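Uncharacterized protein (Pseudomonas aeruginosa PAO1, PDB 4R1D) binds the lipase Tle4 as its cognate immunity protein, Tli4, and so probably protects the bacterium from its own H2 type VI secretion effector. Local coordinates at residues C10-F14 with Q160-V166; I141-G146 with V297-S301; S182-E187 with S251-L257. All coordinates share one frame; numbering follows the deposited sequence. Where two conformers were deposited one is given.

The three contacts cluster where the amino-terminal hairpin, the middle of the chain and the last modelled residues converge. The centres of interactions 1 and 3 are about 9 Å apart, and they share neighbouring strands: 162-169 pairs with 176-183, which pairs with 256-263. The centre of interaction 2 lies about 13 Å from that of interaction 1 and about 17 Å from that of interaction 3. Along the chain, interactions 1 and 2 alternate their segments, whereas interaction 3 falls after interaction 1 and between the segments of interaction 2. R13 O and R298 N, 2.8 Å apart, connect interactions 1 and 2. Interactions 1 and 3 touch the partner chain and interaction 2 does not, consistent with Tle4 binding on their side.

Interaction 1 (C10-F14 with Q160-V166); sequences CFGRF and QVERFGV
F11 packs between F164 and V166, and its side chain can be followed outward from the backbone. CB sits over the centre of the F164 ring, 3.8 Å from the ring centroid and close to the ring normal, a CH-pi contact. With CG turned beside the backbone N and anti to the carbonyl carbon (chi1 -61°), the phenyl group leaves F164 and presents one face to V166. V166 CG2 lies over the centre of that face, 3.6 Å from the centroid of the F11 ring. At the far end, F11 CZ meets V166 CG1 at 3.7 Å, and the two side chains cross at about a right angle. The F11 carbonyl also touches F164, with F11 O 3.2 Å from F164 CE2.

A buried salt bridge marks the other end of the contact. R13 grips E162 side-on: NE reaches OE2 of E162 at 2.7 Å, and NH2 reaches OE1 of E162 at 3.0 Å. Each carboxylate oxygen offers its syn lone pair, and the guanidinium and carboxylate planes are 26° apart, so the pairing is nearly coplanar. Q160 NE2 gives E162 OE1 a second hydrogen bond, 2.9 Å long and close to the C-O axis, which should help fix the carboxylate's rotation. R13 NH1 bonds outside the pair, to G156 O.

Both groups are presented by a tight turn. F14 N donates to F11 O at 2.8 Å, with a reciprocal bond from F11 N to F14 O, and G12 has a positive phi of 58°. These features define a two-residue beta hairpin with a type II' turn, linking strands 7-11 and 14-18, whose tip packs against the side chains of strand 162-169.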
loop_
_atom_site.group_PDB
_atom_site.type_symbol
_atom_site.label_atom_id
_atom_site.label_comp_id
_atom_site.label_asym_id
_atom_site.label_seq_id
_atom_site.Cartn_x
_atom_site.Cartn_y
_atom_site.Cartn_z
ATOM N N CYS B 10 -29.051 -5.861 9.615
ATOM C CA CYS B 10 -29.082 -4.452 9.233
ATOM C C CYS B 10 -27.659 -3.959 9.060
ATOM O O CYS B 10 -26.850 -4.076 9.978
ATOM C CB CYS B 10 -29.702 -3.603 10.322
ATOM S SG CYS B 10 -31.390 -4.014 10.765
ATOM N N PHE B 11 -27.361 -3.408 7.888
ATOM C CA PHE B 11 -26.081 -2.750 7.648
ATOM C C PHE B 11 -26.373 -1.391 7.009
ATOM O O PHE B 11 -26.975 -1.319 5.938
ATOM C CB PHE B 11 -25.189 -3.589 6.725
ATOM C CG PHE B 11 -24.843 -4.953 7.272
ATOM C CD1 PHE B 11 -24.181 -5.088 8.488
ATOM C CD2 PHE B 11 -25.159 -6.095 6.552
ATOM C CE1 PHE B 11 -23.857 -6.350 8.987
ATOM C CE2 PHE B 11 -24.839 -7.362 7.038
ATOM C CZ PHE B 11 -24.186 -7.488 8.256
ATOM N N GLY B 12 -25.998 -0.313 7.680
ATOM C CA GLY B 12 -26.257 1.013 7.134
ATOM C C GLY B 12 -27.748 1.195 6.904
ATOM O O GLY B 12 -28.543 0.997 7.830
ATOM N N ARG B 13 -28.133 1.547 5.676
ATOM C CA ARG B 13 -29.545 1.772 5.352
ATOM C C ARG B 13 -30.225 0.504 4.866
ATOM O O ARG B 13 -31.414 0.524 4.542
ATOM C CB ARG B 13 -29.698 2.854 4.262
ATOM C CG ARG B 13 -28.999 4.174 4.567
ATOM C CD ARG B 13 -29.792 5.074 5.519
ATOM N NE ARG B 13 -28.970 6.160 6.065
ATOM C CZ ARG B 13 -29.437 7.146 6.829
ATOM N NH1 ARG B 13 -30.734 7.202 7.120
ATOM N NH2 ARG B 13 -28.616 8.079 7.300
ATOM N N PHE B 14 -29.481 -0.599 4.826
ATOM C CA PHE B 14 -29.940 -1.793 4.123
ATOM C C PHE B 14 -30.153 -3.021 5.002
ATOM O O PHE B 14 -29.683 -3.078 6.133
ATOM C CB PHE B 14 -28.987 -2.116 2.958
ATOM C CG PHE B 14 -29.093 -1.132 1.823
ATOM C CD1 PHE B 14 -29.846 -1.433 0.694
ATOM C CD2 PHE B 14 -28.489 0.113 1.912
ATOM C CE1 PHE B 14 -29.976 -0.523 -0.332
ATOM C CE2 PHE B 14 -28.618 1.037 0.882
ATOM C CZ PHE B 14 -29.360 0.718 -0.236
ATOM N N GLN B 160 -25.696 12.616 4.665
ATOM C CA GLN B 160 -24.338 12.681 5.195
ATOM C C GLN B 160 -23.531 11.661 4.403
ATOM O O GLN B 160 -24.107 10.714 3.860
ATOM C CB GLN B 160 -24.319 12.312 6.676
ATOM C CG GLN B 160 -24.978 10.979 6.951
ATOM C CD GLN B 160 -25.025 10.624 8.426
ATOM O OE1 GLN B 160 -24.840 11.477 9.293
ATOM N NE2 GLN B 160 -25.267 9.350 8.715
ATOM N N VAL B 161 -22.215 11.844 4.313
ATOM C CA VAL B 161 -21.385 10.824 3.674
ATOM C C VAL B 161 -21.283 9.628 4.626
ATOM O O VAL B 161 -20.850 9.774 5.770
ATOM C CB VAL B 161 -19.977 11.334 3.346
ATOM C CG1 VAL B 161 -19.074 10.179 2.937
ATOM C CG2 VAL B 161 -20.022 12.404 2.255
ATOM N N GLU B 162 -21.682 8.454 4.142
ATOM C CA GLU B 162 -21.774 7.267 4.981
ATOM C C GLU B 162 -21.478 6.037 4.136
ATOM O O GLU B 162 -21.780 5.998 2.945
ATOM C CB GLU B 162 -23.170 7.166 5.647
ATOM C CG GLU B 162 -24.327 7.101 4.675
ATOM C CD GLU B 162 -25.681 7.050 5.369
ATOM O OE1 GLU B 162 -25.811 7.641 6.463
ATOM O OE2 GLU B 162 -26.602 6.408 4.814
ATOM N N ARG B 163 -20.881 5.029 4.758
ATOM C CA ARG B 163 -20.412 3.872 4.021
ATOM C C ARG B 163 -20.292 2.711 4.981
ATOM O O ARG B 163 -20.021 2.909 6.168
ATOM C CB ARG B 163 -19.039 4.185 3.381
ATOM C CG ARG B 163 -18.277 2.961 2.852
ATOM C CD ARG B 163 -17.118 3.378 1.938
ATOM N NE ARG B 163 -16.057 4.127 2.621
ATOM C CZ ARG B 163 -14.990 3.560 3.179
ATOM N NH1 ARG B 163 -14.847 2.232 3.165
ATOM N NH2 ARG B 163 -14.063 4.313 3.748
ATOM N N PHE B 164 -20.519 1.507 4.473
ATOM C CA PHE B 164 -20.167 0.304 5.213
ATOM C C PHE B 164 -19.495 -0.717 4.316
ATOM O O PHE B 164 -19.577 -0.655 3.088
ATOM C CB PHE B 164 -21.391 -0.314 5.918
ATOM C CG PHE B 164 -22.419 -0.920 4.984
ATOM C CD1 PHE B 164 -22.225 -2.170 4.417
ATOM C CD2 PHE B 164 -23.591 -0.241 4.696
ATOM C CE1 PHE B 164 -23.180 -2.726 3.559
ATOM C CE2 PHE B 164 -24.559 -0.790 3.858
ATOM C CZ PHE B 164 -24.359 -2.032 3.292
ATOM N N GLY B 165 -18.818 -1.663 4.944
ATOM C CA GLY B 165 -18.319 -2.816 4.236
ATOM C C GLY B 165 -18.431 -3.991 5.178
ATOM O O GLY B 165 -18.041 -3.895 6.343
ATOM N N VAL B 166 -18.963 -5.093 4.661
ATOM C CA VAL B 166 -19.194 -6.289 5.449
ATOM C C VAL B 166 -18.580 -7.447 4.707
ATOM O O VAL B 166 -18.741 -7.561 3.500
ATOM C CB VAL B 166 -20.710 -6.559 5.644
ATOM C CG1 VAL B 166 -20.914 -7.815 6.468
ATOM C CG2 VAL B 166 -21.375 -5.365 6.306
#

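Interaction 2 (I141-G146 with V297-S301); sequences IPSEPG and VRPTS
R298 reaches into the bend formed by 141-146 and gathers three backbone carbonyls of this loop around its guanidinium group. Both segments belong to the Tli4 C-terminal domain family region: R298 directly follows strand 296-297 of the small antiparallel sheet that includes 14-18, and the loop leads into strand 146-149.

Hydrogen bonds of the side chain come first. The chain leaves R298 with CG anti to the backbone N (chi1 -173°) and then bends at chi3 (81°), which turns the guanidinium edge toward the loop. R298 NE donates to P142 O at 2.9 Å. R298 NH2 uses both hydrogens, one for E144 O at 2.9 Å, in the carbonyl plane, and the other for G146 O at 2.9 Å. R298 NH1 joins it on G146 O at 3.0 Å, an end-on grip in which both nitrogens approach the oxygen from the same face of its carbonyl plane. Three acceptors, all close to the guanidinium plane, therefore fix the orientation and rotation of this buried group.

Carbon contacts fill in around it. P142 CD touches R298 CD at 3.9 Å, with P142 CG lying over one face of the guanidinium, while I141 CG2 rests 3.8 Å from R298 CD as the two side chains run past each other in opposite directions. Farther along, T300 CG2 packs against P145 CA.

A single backbone hydrogen bond ties the last modelled residue to the loop. S301 N donates to S143 O at 2.9 Å with a C=O...N angle of 176°; S301 OG adds a weak bond to the same oxygen, and T300 CA approaches it at 3.2 Å in a CA-H...O contact.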
loop_
_atom_site.group_PDB
_atom_site.type_symbol
_atom_site.label_atom_id
_atom_site.label_comp_id
_atom_site.label_asym_id
_atom_site.label_seq_id
_atom_site.Cartn_x
_atom_site.Cartn_y
_atom_site.Cartn_z
ATOM N N ILE B 141 -34.252 -4.632 14.165
ATOM C CA ILE B 141 -34.442 -3.863 12.935
ATOM C C ILE B 141 -35.240 -2.593 13.217
ATOM O O ILE B 141 -36.436 -2.657 13.481
ATOM C CB ILE B 141 -35.197 -4.703 11.893
ATOM C CG1 ILE B 141 -34.449 -6.015 11.634
ATOM C CG2 ILE B 141 -35.426 -3.897 10.601
ATOM C CD1 ILE B 141 -35.131 -6.950 10.618
ATOM N N PRO B 142 -34.584 -1.430 13.166
ATOM C CA PRO B 142 -35.285 -0.186 13.520
ATOM C C PRO B 142 -36.324 0.207 12.479
ATOM O O PRO B 142 -36.067 0.112 11.283
ATOM C CB PRO B 142 -34.161 0.857 13.547
ATOM C CG PRO B 142 -32.898 0.054 13.716
ATOM C CD PRO B 142 -33.142 -1.219 12.978
ATOM N N SER B 143 -37.498 0.644 12.929
ATOM C CA SER B 143 -38.493 1.151 12.005
ATOM C C SER B 143 -38.296 2.649 11.763
ATOM O O SER B 143 -38.835 3.203 10.809
ATOM C CB SER B 143 -39.910 0.869 12.524
ATOM O OG SER B 143 -40.138 1.537 13.748
ATOM N N GLU B 144 -37.520 3.299 12.624
ATOM C CA GLU B 144 -37.140 4.699 12.425
ATOM C C GLU B 144 -36.055 4.793 11.342
ATOM O O GLU B 144 -35.244 3.885 11.208
ATOM C CB GLU B 144 -36.623 5.298 13.740
ATOM C CG GLU B 144 -35.879 6.629 13.599
ATOM C CD GLU B 144 -35.531 7.291 14.941
ATOM O OE1 GLU B 144 -35.293 6.580 15.939
ATOM O OE2 GLU B 144 -35.495 8.536 14.995
ATOM N N PRO B 145 -36.051 5.885 10.561
ATOM C CA PRO B 145 -34.993 6.094 9.560
ATOM C C PRO B 145 -33.633 6.224 10.231
ATOM O O PRO B 145 -33.538 6.769 11.334
ATOM C CB PRO B 145 -35.373 7.435 8.921
ATOM C CG PRO B 145 -36.850 7.574 9.162
ATOM C CD PRO B 145 -37.100 6.921 10.492
ATOM N N GLY B 146 -32.584 5.739 9.575
ATOM C CA GLY B 146 -31.246 5.897 10.120
ATOM C C GLY B 146 -30.247 4.884 9.599
ATOM O O GLY B 146 -30.622 3.929 8.920
ATOM N N VAL B 297 -33.388 -1.985 0.833
ATOM C CA VAL B 297 -33.385 -0.852 1.729
ATOM C C VAL B 297 -34.260 -1.202 2.917
ATOM O O VAL B 297 -35.325 -1.795 2.754
ATOM C CB VAL B 297 -33.976 0.395 1.047
ATOM C CG1 VAL B 297 -34.059 1.547 2.029
ATOM C CG2 VAL B 297 -33.144 0.781 -0.158
ATOM N N ARG B 298 -33.814 -0.841 4.111
ATOM C CA ARG B 298 -34.599 -1.116 5.304
ATOM C C ARG B 298 -35.873 -0.281 5.246
ATOM O O ARG B 298 -35.799 0.941 5.149
ATOM C CB ARG B 298 -33.807 -0.764 6.564
ATOM C CG ARG B 298 -34.511 -1.182 7.859
ATOM C CD ARG B 298 -33.689 -0.862 9.100
ATOM N NE ARG B 298 -33.805 0.537 9.507
ATOM C CZ ARG B 298 -32.881 1.462 9.295
ATOM N NH1 ARG B 298 -31.742 1.144 8.675
ATOM N NH2 ARG B 298 -33.084 2.707 9.711
ATOM N N PRO B 299 -37.047 -0.935 5.302
ATOM C CA PRO B 299 -38.290 -0.150 5.341
ATOM C C PRO B 299 -38.336 0.703 6.595
ATOM O O PRO B 299 -38.062 0.186 7.683
ATOM C CB PRO B 299 -39.385 -1.224 5.417
ATOM C CG PRO B 299 -38.746 -2.468 4.876
ATOM C CD PRO B 299 -37.303 -2.383 5.303
ATOM N N THR B 300 -38.685 1.983 6.462
ATOM C CA THR B 300 -38.770 2.861 7.621
ATOM C C THR B 300 -40.023 3.717 7.547
ATOM O O THR B 300 -40.733 3.708 6.543
ATOM C CB THR B 300 -37.542 3.796 7.743
ATOM O OG1 THR B 300 -37.474 4.656 6.601
ATOM C CG2 THR B 300 -36.251 2.992 7.852
ATOM N N SER B 301 -40.285 4.460 8.614
ATOM C CA SER B 301 -41.438 5.349 8.660
ATOM C C SER B 301 -41.118 6.694 8.025
ATOM O O SER B 301 -41.989 7.557 7.911
ATOM C CB SER B 301 -41.887 5.548 10.102
ATOM O OG SER B 301 -40.781 5.889 10.914
#

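Interaction 3 (S182-E187 with S251-L257); sequences SSTGAE and SLTEPNL
With CG anti to the backbone N (chi1 175°), N256 sets its amide beside E187, where N256 ND2 lies 3.4 Å from E187 CB. The E187 chain also starts with CG anti to its N (chi1 -172°), then bends at chi2 (51°), which carries its carboxylate to a water shared with N256. That water donates to N256 OD1 at 2.6 Å and to E187 OE2 at 3.0 Å. N256 ND2 is satisfied elsewhere, by Q246 O and E244 OE2.

The two strand ends pair antiparallel, S183 with N256 as a hydrogen-bonded pair and S182 with L257 as a non-hydrogen-bonded one. S183 N donates to N256 O at 3.0 Å and N256 N returns a bond to S183 O at 2.9 Å. Beyond this pair, where the regular pairing ends, T184 and P255 still lie side by side, and farther on a second water accepts from G185 N at 2.7 Å and donates to S251 O at 2.7 Å. S251 OG accepts from E254 N, an ST motif just before P255.

S183 and N256 share the face that meets the partner chain: E104 of that chain binds S183 OG, while its K100 and A101 offer backbone N-H groups to the E187 carboxylate. On the other face, S182 touches F164; P255 packs on F14. The pair thus joins strands 176-183 and 256-263, with strand 162-169 flanking the first and strand 236-245 the second.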
loop_
_atom_site.group_PDB
_atom_site.type_symbol
_atom_site.label_atom_id
_atom_site.label_comp_id
_atom_site.label_asym_id
_atom_site.label_seq_id
_atom_site.Cartn_x
_atom_site.Cartn_y
_atom_site.Cartn_z
ATOM N N SER B 182 -21.774 -0.365 0.792
ATOM C CA SER B 182 -22.512 0.779 0.257
ATOM C C SER B 182 -21.700 2.034 0.521
ATOM O O SER B 182 -21.015 2.145 1.551
ATOM C CB SER B 182 -23.922 0.910 0.878
ATOM O OG SER B 182 -23.899 1.674 2.074
ATOM N N SER B 183 -21.781 2.979 -0.404
ATOM C CA SER B 183 -21.033 4.209 -0.294
ATOM C C SER B 183 -21.842 5.312 -0.963
ATOM O O SER B 183 -22.284 5.153 -2.100
ATOM C CB SER B 183 -19.686 4.036 -1.008
ATOM O OG SER B 183 -18.978 5.264 -1.033
ATOM N N THR B 184 -22.051 6.425 -0.269
ATOM C CA THR B 184 -22.796 7.534 -0.862
ATOM C C THR B 184 -22.052 8.056 -2.094
ATOM O O THR B 184 -20.822 8.031 -2.142
ATOM C CB THR B 184 -23.022 8.709 0.134
ATOM O OG1 THR B 184 -21.805 8.998 0.833
ATOM C CG2 THR B 184 -24.133 8.388 1.152
ATOM N N GLY B 185 -22.806 8.526 -3.083
ATOM C CA GLY B 185 -22.228 9.048 -4.307
ATOM C C GLY B 185 -22.207 8.032 -5.431
ATOM O O GLY B 185 -21.959 6.838 -5.219
ATOM N N ALA B 186 -22.462 8.502 -6.648
ATOM C CA ALA B 186 -22.449 7.617 -7.802
ATOM C C ALA B 186 -21.021 7.217 -8.121
ATOM O O ALA B 186 -20.124 8.053 -8.120
ATOM C CB ALA B 186 -23.085 8.295 -9.006
ATOM N N GLU B 187 -20.798 5.933 -8.377
ATOM C CA GLU B 187 -19.492 5.528 -8.875
ATOM C C GLU B 187 -19.275 6.183 -10.242
ATOM O O GLU B 187 -20.234 6.484 -10.965
ATOM C CB GLU B 187 -19.403 4.003 -8.971
ATOM C CG GLU B 187 -18.024 3.473 -9.307
ATOM C CD GLU B 187 -16.936 4.029 -8.406
ATOM O OE1 GLU B 187 -16.381 5.094 -8.748
ATOM O OE2 GLU B 187 -16.635 3.403 -7.368
ATOM N N SER B 251 -27.712 10.671 -2.242
ATOM C CA SER B 251 -28.844 9.811 -1.939
ATOM C C SER B 251 -28.486 8.751 -0.896
ATOM O O SER B 251 -27.585 7.938 -1.110
ATOM C CB SER B 251 -29.358 9.138 -3.215
ATOM O OG SER B 251 -30.372 8.197 -2.911
ATOM N N LEU B 252 -29.202 8.756 0.225
ATOM C CA LEU B 252 -28.920 7.811 1.308
ATOM C C LEU B 252 -29.387 6.405 0.949
ATOM O O LEU B 252 -28.770 5.415 1.356
ATOM C CB LEU B 252 -29.588 8.257 2.617
ATOM C CG LEU B 252 -29.149 9.598 3.203
ATOM C CD1 LEU B 252 -29.925 9.952 4.462
ATOM C CD2 LEU B 252 -27.649 9.580 3.476
ATOM N N THR B 253 -30.477 6.317 0.188
ATOM C CA THR B 253 -31.107 5.029 -0.094
ATOM C C THR B 253 -30.810 4.516 -1.489
ATOM O O THR B 253 -31.165 3.393 -1.835
ATOM C CB THR B 253 -32.647 5.077 0.132
ATOM O OG1 THR B 253 -33.241 6.040 -0.750
ATOM C CG2 THR B 253 -32.948 5.452 1.579
ATOM N N GLU B 254 -30.138 5.337 -2.291
ATOM C CA GLU B 254 -29.686 4.889 -3.591
ATOM C C GLU B 254 -28.194 5.140 -3.725
ATOM O O GLU B 254 -27.754 5.743 -4.699
ATOM C CB GLU B 254 -30.433 5.636 -4.694
ATOM C CG GLU B 254 -31.918 5.790 -4.419
ATOM C CD GLU B 254 -32.556 6.848 -5.296
ATOM O OE1 GLU B 254 -32.599 8.027 -4.870
ATOM O OE2 GLU B 254 -33.006 6.498 -6.406
ATOM N N PRO B 255 -27.406 4.685 -2.736
ATOM C CA PRO B 255 -25.965 4.909 -2.836
ATOM C C PRO B 255 -25.360 3.903 -3.799
ATOM O O PRO B 255 -26.069 3.052 -4.329
ATOM C CB PRO B 255 -25.478 4.621 -1.414
ATOM C CG PRO B 255 -26.401 3.561 -0.934
ATOM C CD PRO B 255 -27.760 3.897 -1.541
ATOM N N ASN B 256 -24.061 3.999 -4.042
ATOM C CA ASN B 256 -23.394 2.932 -4.753
ATOM C C ASN B 256 -23.471 1.680 -3.873
ATOM O O ASN B 256 -23.266 1.768 -2.666
ATOM C CB ASN B 256 -21.947 3.305 -5.019
ATOM C CG ASN B 256 -21.178 2.183 -5.655
ATOM O OD1 ASN B 256 -20.487 1.431 -4.967
ATOM N ND2 ASN B 256 -21.299 2.045 -6.973
ATOM N N LEU B 257 -23.804 0.537 -4.474
ATOM C CA LEU B 257 -23.927 -0.713 -3.730
ATOM C C LEU B 257 -23.165 -1.810 -4.453
ATOM O O LEU B 257 -23.306 -1.979 -5.651
ATOM C CB LEU B 257 -25.399 -1.124 -3.616
ATOM C CG LEU B 257 -25.863 -1.931 -2.402
ATOM C CD1 LEU B 257 -25.826 -1.065 -1.163
ATOM C CD2 LEU B 257 -27.274 -2.456 -2.628
HETATM O O HOH W 1 -25.480 8.453 -2.745
HETATM O O HOH W 2 -18.095 1.127 -6.044
#